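Local coordinates for protein GTP cyclohydrolase 1 type 2 homolog (Escherichia coli, Escherichia coli O157:H7, PDB 1NMO) that is of unknown function, but forms a toroidal homohexamer with a dinuclear metal site in each subunit and may help degrade radiation-damaged nucleotides, at residues A[140-143]-A[144-148]. Sequence-based numbering, arbitrary orientation.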
ATOM      1  N   LEU A 140      -1.265  -7.253  27.330  1.00 19.54           N
ATOM      2  CA  LEU A 140      -0.694  -7.025  25.992  1.00 20.29           C
ATOM      3  C   LEU A 140       0.042  -8.281  25.549  1.00 19.98           C
ATOM      4  O   LEU A 140      -0.088  -8.791  24.407  1.00 21.01           O
ATOM      5  CB  LEU A 140       0.248  -5.825  26.059  1.00 21.33           C
ATOM      6  CG  LEU A 140       1.386  -5.742  25.017  1.00 23.54           C
ATOM      7  CD1 LEU A 140       0.753  -5.487  23.649  1.00 22.20           C
ATOM      8  CD2 LEU A 140       2.385  -4.540  25.347  1.00 24.87           C
ATOM      9  N   GLU A 141       0.800  -8.803  26.491  1.00 19.90           N
ATOM     10  CA  GLU A 141       1.562 -10.040  26.280  1.00 20.92           C
ATOM     11  C   GLU A 141       0.600 -11.196  25.974  1.00 18.60           C
ATOM     12  O   GLU A 141       0.885 -12.053  25.114  1.00 20.18           O
ATOM     13  CB  GLU A 141       2.350 -10.369  27.552  1.00 22.20           C
ATOM     14  CG  GLU A 141       3.769 -10.803  27.221  1.00 28.35           C
ATOM     15  CD  GLU A 141       4.572 -11.246  28.470  1.00 30.51           C
ATOM     16  OE1 GLU A 141       4.746 -10.386  29.407  1.00 29.17           O
ATOM     17  OE2 GLU A 141       5.027 -12.443  28.477  1.00 30.83           O
ATOM     18  N   LEU A 142      -0.528 -11.244  26.660  1.00 16.56           N
ATOM     19  CA  LEU A 142      -1.453 -12.328  26.381  1.00 17.54           C
ATOM     20  C   LEU A 142      -1.948 -12.159  24.931  1.00 17.13           C
ATOM     21  O   LEU A 142      -2.143 -13.121  24.221  1.00 18.50           O
ATOM     22  CB  LEU A 142      -2.641 -12.307  27.366  1.00 15.51           C
ATOM     23  CG  LEU A 142      -3.594 -13.488  27.153  1.00 16.53           C
ATOM     24  CD1 LEU A 142      -2.764 -14.760  27.087  1.00 16.47           C
ATOM     25  CD2 LEU A 142      -4.635 -13.581  28.291  1.00 16.98           C
ATOM     26  N   ALA A 143      -2.132 -10.927  24.488  1.00 17.45           N
ATOM     27  CA  ALA A 143      -2.614 -10.650  23.125  1.00 18.94           C
ATOM     28  C   ALA A 143      -1.648 -11.159  22.123  1.00 18.64           C
ATOM     29  O   ALA A 143      -2.014 -11.843  21.158  1.00 18.76           O
ATOM     30  CB  ALA A 143      -2.782  -9.182  22.920  1.00 16.64           C
ATOM     31  N   SER A 144      -0.387 -10.829  22.341  1.00 19.34           N
ATOM     32  CA  SER A 144       0.637 -11.318  21.414  1.00 19.85           C
ATOM     33  C   SER A 144       0.750 -12.805  21.391  1.00 19.40           C
ATOM     34  O   SER A 144       1.045 -13.385  20.357  1.00 21.29           O
ATOM     35  CB  SER A 144       2.009 -10.779  21.783  1.00 20.31           C
ATOM     36  OG  SER A 144       2.053  -9.501  21.238  1.00 23.59           O
ATOM     37  N   TRP A 145       0.549 -13.423  22.538  1.00 18.58           N
ATOM     38  CA  TRP A 145       0.625 -14.877  22.665  1.00 17.77           C
ATOM     39  C   TRP A 145      -0.515 -15.578  21.870  1.00 17.97           C
ATOM     40  O   TRP A 145      -0.329 -16.575  21.104  1.00 18.76           O
ATOM     41  CB  TRP A 145       0.475 -15.179  24.146  1.00 17.79           C
ATOM     42  CG  TRP A 145       0.292 -16.604  24.460  1.00 17.67           C
ATOM     43  CD1 TRP A 145      -0.767 -17.184  25.076  1.00 18.88           C
ATOM     44  CD2 TRP A 145       1.277 -17.609  24.293  1.00 19.18           C
ATOM     45  NE1 TRP A 145      -0.498 -18.535  25.335  1.00 19.02           N
ATOM     46  CE2 TRP A 145       0.755 -18.806  24.854  1.00 19.94           C
ATOM     47  CE3 TRP A 145       2.567 -17.613  23.731  1.00 20.54           C
ATOM     48  CZ2 TRP A 145       1.471 -19.991  24.854  1.00 18.76           C
ATOM     49  CZ3 TRP A 145       3.287 -18.803  23.740  1.00 21.60           C
ATOM     50  CH2 TRP A 145       2.727 -19.982  24.307  1.00 21.10           C
ATOM     51  N   ILE A 146      -1.719 -15.086  22.099  1.00 17.68           N
ATOM     52  CA  ILE A 146      -2.902 -15.620  21.427  1.00 16.86           C
ATOM     53  C   ILE A 146      -2.661 -15.530  19.900  1.00 16.65           C
ATOM     54  O   ILE A 146      -2.914 -16.506  19.139  1.00 15.59           O
ATOM     55  CB  ILE A 146      -4.148 -14.809  21.902  1.00 14.69           C
ATOM     56  CG1 ILE A 146      -4.372 -15.120  23.393  1.00 15.54           C
ATOM     57  CG2 ILE A 146      -5.402 -15.146  21.105  1.00 16.05           C
ATOM     58  CD1 ILE A 146      -5.688 -14.584  24.040  1.00 13.34           C
ATOM     59  N   GLU A 147      -2.113 -14.399  19.459  1.00 16.70           N
ATOM     60  CA  GLU A 147      -1.874 -14.203  18.019  1.00 17.47           C
ATOM     61  C   GLU A 147      -0.820 -15.140  17.416  1.00 17.82           C
ATOM     62  O   GLU A 147      -0.951 -15.574  16.244  1.00 18.56           O
ATOM     63  CB  GLU A 147      -1.503 -12.741  17.737  1.00 18.28           C
ATOM     64  CG  GLU A 147      -0.764 -12.497  16.401  1.00 18.79           C
ATOM     65  CD  GLU A 147      -0.531 -10.966  16.139  1.00 21.29           C
ATOM     66  OE1 GLU A 147      -0.744 -10.131  17.054  1.00 23.41           O
ATOM     67  OE2 GLU A 147      -0.120 -10.577  15.033  1.00 21.02           O
ATOM     68  N   ALA A 148       0.222 -15.460  18.188  1.00 16.55           N
ATOM     69  CA  ALA A 148       1.291 -16.367  17.701  1.00 15.17           C
ATOM     70  C   ALA A 148       0.726 -17.797  17.723  1.00 15.40           C
ATOM     71  O   ALA A 148       1.014 -18.597  16.852  1.00 16.36           O
ATOM     72  CB  ALA A 148       2.499 -16.272  18.629  1.00 12.46           C
TER
HETATM   73  O   HOH W   1      -1.913  -9.282  19.187  1.00 27.95           O
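The carbonyl oxygen of Ala143 accepts two bonds at once: the backbone N-H of Glu147 reaches Ala143 O at 3.1 Å, and a water adds a second, weak bond. That water also donates to the carboxylate of the same glutamate, 2.6 Å from Glu147 OE1, so it bridges a main-chain carbonyl and a side chain one turn further on in the alpha-helix 139-150. Glu147 can meet it because CG lies anti to the backbone N (chi1 160°) and the chain runs on extended, carrying the carboxylate outward from the helix, with OE1 turned back toward the water. The bond from Glu147 N is one of the i+4 to i bonds of the helix, and Ile146 N makes the same bond to Leu142 O at 2.9 Å, with an N-H...O angle of 169°. On the buried side, Leu142 and Ile146 illustrate how an amphipathic helix docks on a sheet: both side chains, like Ala143, rest on Tyr211 of strand 209-212, while Leu142 also touches Leu133 and Val137 of strand 128-137. CG of Leu142 approaches the terminal CD1 of Ile146 at 3.9 Å. Trp145 ties the helix to the end of helix 108-116, its indole NE1 hydrogen-bonded to Leu116 O, and Leu142 CD1 meets this indole obliquely, 3.7 Å from Trp145 CD1.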